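Side-chain contacts in transcriptional regulator, HTH_3 family (Vibrio cholerae, PDB 1Y9Q), which probably binds DNA as a dimeric transcription factor, joining a helix-turn-helix domain to a cupin domain that holds zinc and D-methionine: residues T55-A60 with S120-G125; E64-A69 with F96-D101; I154-F157 with P161-Y164. All coordinates share one frame; numbering follows the deposited sequence.

Contact 1: residues T55-A60 with S120-G125; sequences TLWKIA and SPHALG. With ZN (zinc ion), chain B; MED (D-methionine), chain C.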
ATOM      1  N   THR A  55      -5.604  -9.543   2.303  1.00 15.70           N
ATOM      2  CA  THR A  55      -6.150 -10.176   1.109  1.00 15.60           C
ATOM      3  C   THR A  55      -7.661 -10.340   1.263  1.00 15.66           C
ATOM      4  O   THR A  55      -8.417 -10.136   0.308  1.00 14.41           O
ATOM      5  CB  THR A  55      -5.487 -11.545   0.854  1.00 17.33           C
ATOM      6  OG1 THR A  55      -4.103 -11.347   0.539  1.00 17.34           O
ATOM      7  CG2 THR A  55      -6.157 -12.253  -0.317  1.00 17.46           C
ATOM      8  N   LEU A  56      -8.094 -10.703   2.470  1.00 15.73           N
ATOM      9  CA  LEU A  56      -9.518 -10.859   2.759  1.00 17.16           C
ATOM     10  C   LEU A  56     -10.266  -9.562   2.463  1.00 15.76           C
ATOM     11  O   LEU A  56     -11.328  -9.580   1.841  1.00 14.25           O
ATOM     12  CB  LEU A  56      -9.744 -11.229   4.227  1.00 19.89           C
ATOM     13  CG  LEU A  56      -9.789 -12.709   4.605  1.00 22.68           C
ATOM     14  CD1 LEU A  56      -8.510 -13.383   4.183  1.00 25.87           C
ATOM     15  CD2 LEU A  56     -10.005 -12.846   6.102  1.00 22.23           C
ATOM     16  N   TRP A  57      -9.727  -8.437   2.923  1.00 15.28           N
ATOM     17  CA  TRP A  57     -10.379  -7.155   2.675  1.00 13.91           C
ATOM     18  C   TRP A  57     -10.389  -6.850   1.182  1.00 14.43           C
ATOM     19  O   TRP A  57     -11.350  -6.293   0.653  1.00 15.40           O
ATOM     20  CB  TRP A  57      -9.673  -6.022   3.426  1.00 16.30           C
ATOM     21  CG  TRP A  57     -10.105  -5.899   4.855  1.00 15.97           C
ATOM     22  CD1 TRP A  57      -9.509  -6.463   5.948  1.00 15.71           C
ATOM     23  CD2 TRP A  57     -11.263  -5.210   5.338  1.00 15.16           C
ATOM     24  NE1 TRP A  57     -10.226  -6.168   7.082  1.00 18.38           N
ATOM     25  CE2 TRP A  57     -11.308  -5.401   6.736  1.00 17.00           C
ATOM     26  CE3 TRP A  57     -12.266  -4.448   4.726  1.00 13.35           C
ATOM     27  CZ2 TRP A  57     -12.322  -4.858   7.533  1.00 16.85           C
ATOM     28  CZ3 TRP A  57     -13.272  -3.908   5.517  1.00 13.76           C
ATOM     29  CH2 TRP A  57     -13.292  -4.116   6.907  1.00 15.30           C
ATOM     30  N   LYS A  58      -9.315  -7.226   0.503  1.00 14.28           N
ATOM     31  CA  LYS A  58      -9.220  -6.988  -0.923  1.00 15.08           C
ATOM     32  C   LYS A  58     -10.334  -7.742  -1.649  1.00 13.71           C
ATOM     33  O   LYS A  58     -10.986  -7.200  -2.541  1.00 13.58           O
ATOM     34  CB  LYS A  58      -7.846  -7.432  -1.420  1.00 19.06           C
ATOM     35  CG  LYS A  58      -7.477  -6.898  -2.778  1.00 22.96           C
ATOM     36  CD  LYS A  58      -5.987  -7.059  -3.027  1.00 25.62           C
ATOM     37  CE  LYS A  58      -5.612  -6.537  -4.391  1.00 26.35           C
ATOM     38  NZ  LYS A  58      -4.163  -6.713  -4.657  1.00 29.14           N
ATOM     39  N   ILE A  59     -10.554  -8.990  -1.254  1.00 12.60           N
ATOM     40  CA  ILE A  59     -11.587  -9.817  -1.866  1.00 12.79           C
ATOM     41  C   ILE A  59     -12.978  -9.296  -1.527  1.00 12.46           C
ATOM     42  O   ILE A  59     -13.822  -9.137  -2.414  1.00 11.71           O
ATOM     43  CB  ILE A  59     -11.456 -11.286  -1.408  1.00 13.30           C
ATOM     44  CG1 ILE A  59     -10.125 -11.861  -1.908  1.00 13.53           C
ATOM     45  CG2 ILE A  59     -12.632 -12.111  -1.935  1.00 15.34           C
ATOM     46  CD1 ILE A  59      -9.802 -13.247  -1.371  1.00 13.10           C
ATOM     47  N   ALA A  60     -13.221  -9.032  -0.243  1.00 11.59           N
ATOM     48  CA  ALA A  60     -14.519  -8.516   0.187  1.00 12.25           C
ATOM     49  C   ALA A  60     -14.847  -7.237  -0.577  1.00 11.32           C
ATOM     50  O   ALA A  60     -15.968  -7.053  -1.060  1.00 13.18           O
ATOM     51  CB  ALA A  60     -14.506  -8.240   1.697  1.00 12.24           C
ATOM     52  N   SER A 120      -5.247  -2.382   0.889  1.00 21.28           N
ATOM     53  CA  SER A 120      -5.631  -1.985  -0.461  1.00 21.24           C
ATOM     54  C   SER A 120      -6.895  -1.161  -0.256  1.00 19.26           C
ATOM     55  O   SER A 120      -7.502  -1.207   0.811  1.00 19.83           O
ATOM     56  CB  SER A 120      -5.968  -3.210  -1.320  1.00 23.71           C
ATOM     57  OG  SER A 120      -4.842  -4.042  -1.519  1.00 26.89           O
ATOM     58  N   PRO A 121      -7.312  -0.393  -1.267  1.00 19.43           N
ATOM     59  CA  PRO A 121      -8.527   0.399  -1.076  1.00 17.76           C
ATOM     60  C   PRO A 121      -9.714  -0.500  -0.746  1.00 15.86           C
ATOM     61  O   PRO A 121      -9.814  -1.610  -1.269  1.00 16.56           O
ATOM     62  CB  PRO A 121      -8.710   1.076  -2.432  1.00 19.27           C
ATOM     63  CG  PRO A 121      -7.299   1.203  -2.944  1.00 21.58           C
ATOM     64  CD  PRO A 121      -6.725  -0.148  -2.596  1.00 19.39           C
ATOM     65  N   HIS A 122     -10.595  -0.043   0.138  1.00 14.02           N
ATOM     66  CA  HIS A 122     -11.794  -0.819   0.427  1.00 15.08           C
ATOM     67  C   HIS A 122     -12.769  -0.346  -0.646  1.00 14.25           C
ATOM     68  O   HIS A 122     -12.406   0.498  -1.471  1.00 14.23           O
ATOM     69  CB  HIS A 122     -12.324  -0.525   1.832  1.00 14.20           C
ATOM     70  CG  HIS A 122     -11.395  -0.962   2.925  1.00 15.33           C
ATOM     71  ND1 HIS A 122     -10.608  -2.091   2.821  1.00 15.54           N
ATOM     72  CD2 HIS A 122     -11.141  -0.436   4.145  1.00 13.98           C
ATOM     73  CE1 HIS A 122      -9.908  -2.238   3.932  1.00 16.38           C
ATOM     74  NE2 HIS A 122     -10.213  -1.249   4.752  1.00 13.58           N
ATOM     75  N   ALA A 123     -13.988  -0.877  -0.651  1.00 13.08           N
ATOM     76  CA  ALA A 123     -14.971  -0.499  -1.667  1.00 13.92           C
ATOM     77  C   ALA A 123     -15.268   0.995  -1.671  1.00 15.75           C
ATOM     78  O   ALA A 123     -15.127   1.675  -0.652  1.00 14.31           O
ATOM     79  CB  ALA A 123     -16.264  -1.291  -1.468  1.00 14.37           C
ATOM     80  N   LEU A 124     -15.693   1.496  -2.829  1.00 16.86           N
ATOM     81  CA  LEU A 124     -16.008   2.911  -3.002  1.00 17.73           C
ATOM     82  C   LEU A 124     -16.933   3.440  -1.914  1.00 15.95           C
ATOM     83  O   LEU A 124     -17.957   2.842  -1.610  1.00 16.43           O
ATOM     84  CB  LEU A 124     -16.661   3.137  -4.372  1.00 20.69           C
ATOM     85  CG  LEU A 124     -17.057   4.571  -4.733  1.00 25.42           C
ATOM     86  CD1 LEU A 124     -15.811   5.439  -4.882  1.00 25.22           C
ATOM     87  CD2 LEU A 124     -17.849   4.559  -6.030  1.00 27.74           C
ATOM     88  N   GLY A 125     -16.558   4.567  -1.321  1.00 15.46           N
ATOM     89  CA  GLY A 125     -17.389   5.166  -0.295  1.00 15.29           C
ATOM     90  C   GLY A 125     -17.260   4.596   1.105  1.00 13.91           C
ATOM     91  O   GLY A 125     -17.885   5.114   2.028  1.00 15.67           O
TER
HETATM   92 ZN    ZN B 202      -9.064  -0.542   6.380  1.00 16.80          ZN
HETATM   93  N   MED C 201     -10.101  -1.807   7.884  1.00 18.96           N
HETATM   94  CA  MED C 201      -9.280  -3.020   8.165  1.00 19.19           C
HETATM   95  C   MED C 201      -8.046  -3.069   7.254  1.00 18.93           C
HETATM   96  O   MED C 201      -7.801  -2.195   6.409  1.00 18.39           O
HETATM   97  CB  MED C 201      -8.882  -3.024   9.659  1.00 20.75           C
HETATM   98  CG  MED C 201      -8.059  -4.165  10.222  1.00 24.00           C
HETATM   99  SD  MED C 201      -9.143  -5.624  10.166  1.00 25.05           S
HETATM  100  CE  MED C 201     -10.418  -5.204  11.270  1.00 26.46           C
HETATM  101  OXT MED C 201      -7.263  -4.013   7.350  1.00 18.12           O

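Contact 2: residues E64-A69 with F96-D101; sequences EASFSA and FPYAAD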
ATOM      1  N   GLU A  64     -17.942  -6.470  -2.990  1.00 16.30           N
ATOM      2  CA  GLU A  64     -18.824  -5.498  -2.353  1.00 16.37           C
ATOM      3  C   GLU A  64     -19.541  -6.173  -1.193  1.00 17.25           C
ATOM      4  O   GLU A  64     -20.762  -6.068  -1.031  1.00 15.16           O
ATOM      5  CB  GLU A  64     -19.816  -4.936  -3.365  1.00 21.42           C
ATOM      6  CG  GLU A  64     -19.113  -4.286  -4.547  1.00 25.66           C
ATOM      7  CD  GLU A  64     -20.071  -3.662  -5.535  1.00 30.17           C
ATOM      8  OE1 GLU A  64     -20.623  -2.586  -5.226  1.00 33.05           O
ATOM      9  OE2 GLU A  64     -20.273  -4.256  -6.616  1.00 33.06           O
ATOM     10  N   ALA A  65     -18.752  -6.886  -0.399  1.00 14.35           N
ATOM     11  CA  ALA A  65     -19.242  -7.601   0.770  1.00 13.97           C
ATOM     12  C   ALA A  65     -18.518  -7.066   1.996  1.00 12.93           C
ATOM     13  O   ALA A  65     -17.478  -6.415   1.880  1.00 14.52           O
ATOM     14  CB  ALA A  65     -18.972  -9.088   0.623  1.00 14.06           C
ATOM     15  N   SER A  66     -19.068  -7.339   3.171  1.00 12.54           N
ATOM     16  CA  SER A  66     -18.448  -6.887   4.409  1.00 13.05           C
ATOM     17  C   SER A  66     -17.393  -7.912   4.801  1.00 13.48           C
ATOM     18  O   SER A  66     -17.381  -9.021   4.276  1.00 12.49           O
ATOM     19  CB  SER A  66     -19.495  -6.803   5.510  1.00 13.76           C
ATOM     20  OG  SER A  66     -20.027  -8.089   5.767  1.00 14.70           O
ATOM     21  N   PHE A  67     -16.517  -7.543   5.728  1.00 13.51           N
ATOM     22  CA  PHE A  67     -15.483  -8.459   6.202  1.00 14.73           C
ATOM     23  C   PHE A  67     -16.231  -9.563   6.962  1.00 13.55           C
ATOM     24  O   PHE A  67     -15.882 -10.742   6.885  1.00 13.03           O
ATOM     25  CB  PHE A  67     -14.524  -7.709   7.139  1.00 16.93           C
ATOM     26  CG  PHE A  67     -13.398  -8.552   7.681  1.00 18.33           C
ATOM     27  CD1 PHE A  67     -12.270  -8.813   6.913  1.00 19.76           C
ATOM     28  CD2 PHE A  67     -13.466  -9.073   8.971  1.00 21.01           C
ATOM     29  CE1 PHE A  67     -11.220  -9.580   7.422  1.00 22.25           C
ATOM     30  CE2 PHE A  67     -12.422  -9.840   9.490  1.00 21.23           C
ATOM     31  CZ  PHE A  67     -11.296 -10.093   8.713  1.00 22.74           C
ATOM     32  N   SER A  68     -17.286  -9.163   7.672  1.00 13.09           N
ATOM     33  CA  SER A  68     -18.106 -10.093   8.450  1.00 12.48           C
ATOM     34  C   SER A  68     -18.725 -11.193   7.591  1.00 13.19           C
ATOM     35  O   SER A  68     -18.985 -12.292   8.078  1.00 14.25           O
ATOM     36  CB  SER A  68     -19.241  -9.342   9.162  1.00 10.95           C
ATOM     37  OG  SER A  68     -18.749  -8.382  10.078  1.00 12.65           O
ATOM     38  N   ALA A  69     -18.966 -10.892   6.318  1.00 13.54           N
ATOM     39  CA  ALA A  69     -19.577 -11.848   5.398  1.00 14.00           C
ATOM     40  C   ALA A  69     -18.788 -13.149   5.271  1.00 15.17           C
ATOM     41  O   ALA A  69     -19.351 -14.196   4.938  1.00 14.71           O
ATOM     42  CB  ALA A  69     -19.749 -11.209   4.023  1.00 13.67           C
ATOM     43  N   PHE A  96     -18.878  -5.633  17.009  1.00 12.09           N
ATOM     44  CA  PHE A  96     -20.171  -5.638  16.342  1.00 11.93           C
ATOM     45  C   PHE A  96     -19.999  -6.055  14.889  1.00 12.13           C
ATOM     46  O   PHE A  96     -19.346  -5.353  14.106  1.00 13.96           O
ATOM     47  CB  PHE A  96     -20.797  -4.239  16.375  1.00 11.03           C
ATOM     48  CG  PHE A  96     -21.219  -3.789  17.742  1.00 12.62           C
ATOM     49  CD1 PHE A  96     -22.452  -4.168  18.262  1.00 11.82           C
ATOM     50  CD2 PHE A  96     -20.388  -2.973  18.506  1.00 13.14           C
ATOM     51  CE1 PHE A  96     -22.860  -3.742  19.526  1.00 12.52           C
ATOM     52  CE2 PHE A  96     -20.783  -2.538  19.773  1.00 14.26           C
ATOM     53  CZ  PHE A  96     -22.026  -2.925  20.282  1.00 13.71           C
ATOM     54  N   PRO A  97     -20.565  -7.210  14.512  1.00 13.91           N
ATOM     55  CA  PRO A  97     -20.462  -7.688  13.132  1.00 13.20           C
ATOM     56  C   PRO A  97     -21.311  -6.791  12.232  1.00 12.06           C
ATOM     57  O   PRO A  97     -22.245  -6.139  12.702  1.00 12.92           O
ATOM     58  CB  PRO A  97     -21.005  -9.108  13.221  1.00 15.89           C
ATOM     59  CG  PRO A  97     -22.039  -8.996  14.280  1.00 18.35           C
ATOM     60  CD  PRO A  97     -21.327  -8.166  15.336  1.00 15.65           C
ATOM     61  N   TYR A  98     -20.981  -6.764  10.945  1.00 12.80           N
ATOM     62  CA  TYR A  98     -21.695  -5.933   9.981  1.00 10.60           C
ATOM     63  C   TYR A  98     -23.217  -5.976  10.117  1.00 11.44           C
ATOM     64  O   TYR A  98     -23.814  -7.049  10.184  1.00 12.74           O
ATOM     65  CB  TYR A  98     -21.329  -6.336   8.549  1.00 11.72           C
ATOM     66  CG  TYR A  98     -22.011  -5.465   7.520  1.00 10.54           C
ATOM     67  CD1 TYR A  98     -21.647  -4.132   7.369  1.00 10.63           C
ATOM     68  CD2 TYR A  98     -23.065  -5.952   6.742  1.00 13.07           C
ATOM     69  CE1 TYR A  98     -22.309  -3.299   6.485  1.00 11.60           C
ATOM     70  CE2 TYR A  98     -23.742  -5.118   5.843  1.00 13.79           C
ATOM     71  CZ  TYR A  98     -23.354  -3.793   5.726  1.00 15.23           C
ATOM     72  OH  TYR A  98     -24.011  -2.939   4.877  1.00 17.90           O
ATOM     73  N   ALA A  99     -23.828  -4.796  10.147  1.00  9.95           N
ATOM     74  CA  ALA A  99     -25.278  -4.653  10.238  1.00 12.22           C
ATOM     75  C   ALA A  99     -25.735  -3.789   9.065  1.00 12.31           C
ATOM     76  O   ALA A  99     -25.265  -2.667   8.895  1.00 13.15           O
ATOM     77  CB  ALA A  99     -25.663  -3.991  11.558  1.00 12.49           C
ATOM     78  N   ALA A 100     -26.655  -4.313   8.264  1.00 13.26           N
ATOM     79  CA  ALA A 100     -27.152  -3.587   7.100  1.00 13.32           C
ATOM     80  C   ALA A 100     -27.914  -2.303   7.419  1.00 11.73           C
ATOM     81  O   ALA A 100     -27.912  -1.367   6.617  1.00 13.41           O
ATOM     82  CB  ALA A 100     -28.034  -4.511   6.253  1.00 14.22           C
ATOM     83  N   ASP A 101     -28.563  -2.238   8.577  1.00 12.29           N
ATOM     84  CA  ASP A 101     -29.334  -1.040   8.896  1.00 13.28           C
ATOM     85  C   ASP A 101     -28.493   0.199   9.169  1.00 15.24           C
ATOM     86  O   ASP A 101     -28.908   1.312   8.851  1.00 16.76           O
ATOM     87  CB  ASP A 101     -30.304  -1.285  10.067  1.00 14.54           C
ATOM     88  CG  ASP A 101     -29.662  -2.011  11.238  1.00 17.16           C
ATOM     89  OD1 ASP A 101     -28.422  -1.970  11.380  1.00 14.13           O
ATOM     90  OD2 ASP A 101     -30.416  -2.619  12.030  1.00 17.31           O
TER

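Contact 3: residues I154-F157 with P161-Y164; sequences IRFF and PHGY. With ZN (zinc ion), chain B; MED (D-methionine), chain C.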
ATOM      1  N   ILE A 154      -9.623   9.936  14.546  1.00 13.77           N
ATOM      2  CA  ILE A 154      -9.637  10.507  13.207  1.00 13.38           C
ATOM      3  C   ILE A 154     -10.490   9.617  12.312  1.00 12.25           C
ATOM      4  O   ILE A 154     -10.720   8.451  12.630  1.00 11.76           O
ATOM      5  CB  ILE A 154      -8.192  10.564  12.650  1.00 14.40           C
ATOM      6  CG1 ILE A 154      -8.096  11.555  11.488  1.00 16.46           C
ATOM      7  CG2 ILE A 154      -7.757   9.174  12.195  1.00 14.37           C
ATOM      8  CD1 ILE A 154      -6.666  11.783  11.018  1.00 15.94           C
ATOM      9  N   ARG A 155     -10.988  10.175  11.213  1.00 11.81           N
ATOM     10  CA  ARG A 155     -11.750   9.382  10.259  1.00 11.57           C
ATOM     11  C   ARG A 155     -11.220   9.702   8.877  1.00 13.13           C
ATOM     12  O   ARG A 155     -10.651  10.775   8.656  1.00 13.72           O
ATOM     13  CB  ARG A 155     -13.261   9.656  10.344  1.00 10.86           C
ATOM     14  CG  ARG A 155     -13.706  11.098  10.174  1.00 15.35           C
ATOM     15  CD  ARG A 155     -15.162  11.144   9.689  1.00 15.74           C
ATOM     16  NE  ARG A 155     -15.229  11.071   8.231  1.00 16.66           N
ATOM     17  CZ  ARG A 155     -16.351  10.942   7.528  1.00 17.97           C
ATOM     18  NH1 ARG A 155     -17.525  10.856   8.138  1.00 14.92           N
ATOM     19  NH2 ARG A 155     -16.299  10.944   6.204  1.00 16.78           N
ATOM     20  N   PHE A 156     -11.391   8.770   7.947  1.00 13.60           N
ATOM     21  CA  PHE A 156     -10.897   8.974   6.594  1.00 14.42           C
ATOM     22  C   PHE A 156     -11.628   8.096   5.592  1.00 15.24           C
ATOM     23  O   PHE A 156     -12.257   7.105   5.965  1.00 14.71           O
ATOM     24  CB  PHE A 156      -9.394   8.664   6.547  1.00 12.91           C
ATOM     25  CG  PHE A 156      -9.055   7.231   6.859  1.00 13.02           C
ATOM     26  CD1 PHE A 156      -8.897   6.295   5.836  1.00 12.94           C
ATOM     27  CD2 PHE A 156      -8.890   6.814   8.178  1.00 14.62           C
ATOM     28  CE1 PHE A 156      -8.576   4.966   6.124  1.00 14.69           C
ATOM     29  CE2 PHE A 156      -8.572   5.492   8.475  1.00 11.63           C
ATOM     30  CZ  PHE A 156      -8.414   4.565   7.448  1.00 13.29           C
ATOM     31  N   PHE A 157     -11.558   8.477   4.322  1.00 13.72           N
ATOM     32  CA  PHE A 157     -12.180   7.692   3.268  1.00 14.60           C
ATOM     33  C   PHE A 157     -11.201   6.555   3.017  1.00 13.61           C
ATOM     34  O   PHE A 157     -10.051   6.790   2.648  1.00 13.94           O
ATOM     35  CB  PHE A 157     -12.373   8.553   2.018  1.00 17.72           C
ATOM     36  CG  PHE A 157     -13.407   9.622   2.190  1.00 23.04           C
ATOM     37  CD1 PHE A 157     -14.760   9.303   2.175  1.00 24.64           C
ATOM     38  CD2 PHE A 157     -13.030  10.942   2.419  1.00 25.21           C
ATOM     39  CE1 PHE A 157     -15.729  10.283   2.392  1.00 26.89           C
ATOM     40  CE2 PHE A 157     -13.989  11.932   2.637  1.00 28.06           C
ATOM     41  CZ  PHE A 157     -15.341  11.599   2.623  1.00 27.90           C
ATOM     42  N   PRO A 161      -5.465   3.678  -0.877  1.00 18.16           N
ATOM     43  CA  PRO A 161      -4.434   2.934  -0.154  1.00 17.61           C
ATOM     44  C   PRO A 161      -4.335   3.543   1.236  1.00 16.15           C
ATOM     45  O   PRO A 161      -4.294   4.767   1.381  1.00 16.97           O
ATOM     46  CB  PRO A 161      -3.176   3.192  -0.987  1.00 19.91           C
ATOM     47  CG  PRO A 161      -3.726   3.320  -2.375  1.00 19.99           C
ATOM     48  CD  PRO A 161      -4.940   4.198  -2.151  1.00 18.37           C
ATOM     49  N   HIS A 162      -4.336   2.698   2.257  1.00 16.18           N
ATOM     50  CA  HIS A 162      -4.229   3.187   3.626  1.00 16.91           C
ATOM     51  C   HIS A 162      -3.471   2.184   4.466  1.00 15.58           C
ATOM     52  O   HIS A 162      -3.038   1.150   3.964  1.00 16.58           O
ATOM     53  CB  HIS A 162      -5.619   3.475   4.236  1.00 15.33           C
ATOM     54  CG  HIS A 162      -6.528   2.285   4.319  1.00 15.25           C
ATOM     55  ND1 HIS A 162      -7.124   1.720   3.214  1.00 14.05           N
ATOM     56  CD2 HIS A 162      -6.984   1.585   5.390  1.00 14.91           C
ATOM     57  CE1 HIS A 162      -7.909   0.725   3.596  1.00 15.70           C
ATOM     58  NE2 HIS A 162      -7.840   0.625   4.913  1.00 15.93           N
ATOM     59  N   GLY A 163      -3.289   2.493   5.743  1.00 16.62           N
ATOM     60  CA  GLY A 163      -2.564   1.572   6.595  1.00 15.60           C
ATOM     61  C   GLY A 163      -2.571   1.976   8.050  1.00 16.84           C
ATOM     62  O   GLY A 163      -3.003   3.075   8.396  1.00 15.50           O
ATOM     63  N   TYR A 164      -2.088   1.075   8.900  1.00 16.97           N
ATOM     64  CA  TYR A 164      -2.033   1.309  10.338  1.00 18.30           C
ATOM     65  C   TYR A 164      -0.691   0.819  10.850  1.00 18.82           C
ATOM     66  O   TYR A 164      -0.187  -0.199  10.387  1.00 19.80           O
ATOM     67  CB  TYR A 164      -3.135   0.526  11.046  1.00 18.65           C
ATOM     68  CG  TYR A 164      -4.424   0.457  10.269  1.00 17.54           C
ATOM     69  CD1 TYR A 164      -4.567  -0.422   9.196  1.00 18.92           C
ATOM     70  CD2 TYR A 164      -5.494   1.288  10.590  1.00 17.11           C
ATOM     71  CE1 TYR A 164      -5.746  -0.473   8.461  1.00 16.24           C
ATOM     72  CE2 TYR A 164      -6.678   1.246   9.861  1.00 14.36           C
ATOM     73  CZ  TYR A 164      -6.794   0.365   8.799  1.00 15.25           C
ATOM     74  OH  TYR A 164      -7.956   0.333   8.077  1.00 12.46           O
TER
HETATM   75 ZN    ZN B 202      -9.064  -0.542   6.380  1.00 16.80          ZN
HETATM   76  N   MED C 201     -10.101  -1.807   7.884  1.00 18.96           N
HETATM   77  CA  MED C 201      -9.280  -3.020   8.165  1.00 19.19           C
HETATM   78  C   MED C 201      -8.046  -3.069   7.254  1.00 18.93           C
HETATM   79  O   MED C 201      -7.801  -2.195   6.409  1.00 18.39           O
HETATM   80  CB  MED C 201      -8.882  -3.024   9.659  1.00 20.75           C
HETATM   81  CG  MED C 201      -8.059  -4.165  10.222  1.00 24.00           C
HETATM   82  SD  MED C 201      -9.143  -5.624  10.166  1.00 25.05           S
HETATM   83  CE  MED C 201     -10.418  -5.204  11.270  1.00 26.46           C
HETATM   84  OXT MED C 201      -7.263  -4.013   7.350  1.00 18.12           O

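Contact 1: residues T55-A60 with S120-G125
Trp57, on helix 53-63 of the helix-turn-helix region, and His122, from the loop after strand 116-119 of the cupin domain, bring two rings together at the wall of the zinc and D-methionine pocket. The tight part is here. Trp57 CE3 lies 3.3 Å from His122 CE1, over one face of the imidazole, and the planes are inclined at 36°, too oblique for a stack. With CG of Trp57 anti to its carbonyl carbon (chi1 -83°), the indole leans toward the loop, and the face that receives His122 also receives CA of D-methionine, 3.4 Å from Trp57 CE2. His122 NE2 binds the zinc ion at 2.1 Å, beside Glu128, His162 and Tyr164. The looser part lies at Lys58, whose extended chain runs past Ser120 with CD 3.6 Å from OG and no hydrogen bond between them. Its ammonium group goes instead to Glu143 of the second subunit, in a salt bridge. One helix therefore faces both the bound amino acid and the dimer partner. Because a zinc ligand and the bound amino acid share one indole face, the contact ties the helix-turn-helix part directly to the metal site; whether this carries a signal is not established.

Contact 2: residues E64-A69 with F96-D101
The loop that leaves helix 53-63, after a Schellman motif at Glu64, meets strand 90-99, an outermost strand of the five-stranded sheet within this chain, through Ser66 and Ser68 packing against Pro97 and Tyr98. The polar link is a single hydrogen bond from Tyr98 N to Ser68 OG, 2.9 Å long and almost straight at 178°. Ser68 OG also hydrogen-bonds Glu105 OE1 on the adjoining strand 104-111, so one hydroxyl joins the loop to two strands. CA of Pro97 lies 3.6 Å from the same Ser68 OG.

Ser66 supplies the apolar half. Its CB rests 3.5 Å from Tyr98 CG, approaching the root of the phenol ring obliquely, while its OG lies 3.5 Å from Tyr98 CB. That hydroxyl sits between the backbone N and the carbonyl carbon (chi1 63°) and takes a weak bond from Ala69 N within its own loop. The tyrosine ring itself leads away from the loop and meets Tyr179 edge-to-face. As the backbone N-H of Tyr98 is the donor to Ser68, the hydroxyl can accept from the strand while probably donating its own proton to the Glu105 carboxylate, so both of its roles are used.

Contact 3: residues I154-F157 with P161-Y164
Strands 153-157 and 162-166 belong to different sheets of the cupin fold, and their segments meet here through side chains, with no hydrogen bond between them. Phe156 points inward and sets the edge of its ring against the zinc ligands of the opposing strand. CE1 of Phe156 comes 3.8 Å from His162 CD2 and equally near its CB, the two planes inclined at 53°, an oblique pairing. Farther along the same edge, Phe156 CZ lies 4.3 Å from Tyr164 OH. His162 carries CG between its backbone N and carbonyl carbon (chi1 61°), which lifts the imidazole from the strand toward the metal, where NE2 binds zinc at 2.2 Å. On the far side of that ring ND1 is hydrogen-bonded to Gln160 O, a second-shell contact that fixes its rotation and may make NE2 a slightly better electron donor to zinc. Tyr164 binds the same ion through OH at 2.2 Å, with zinc and the carboxylate O of D-methionine both near its ring plane; that ligand oxygen is 3.0 Å from Tyr164 OH. Glu128 and His122 complete the protein ligands. Phe156 stacks on Phe141 of strand 137-141 and bonds through its backbone with Glu128 on strand 127-134, while His162 and Tyr164 are joined through theirs to strand 116-119.

Overall arrangement
Contacts 1 and 3 share one zinc ion and one D-methionine: contact 1 contributes His122 and contact 3 His162 and Tyr164, and the NE2 atoms of His122 and His162 lie 3.0 Å apart on the metal. Their centres are 13 Å apart. Contact 2, also 13 Å from contact 1 between centres, stands off the metal, the side chain of Ser66 being about 12 Å from zinc. It still reaches the pocket wall indirectly, since Phe67 packs on Trp57, with Phe67 CD1 3.3 Å from Trp57 NE1. Contact 1 thus brings the helix-turn-helix part to the ligand, contact 3 completes the metal site within the cupin fold, and contact 2, about 10 Å from contact 3 between nearest atoms, adds a second junction.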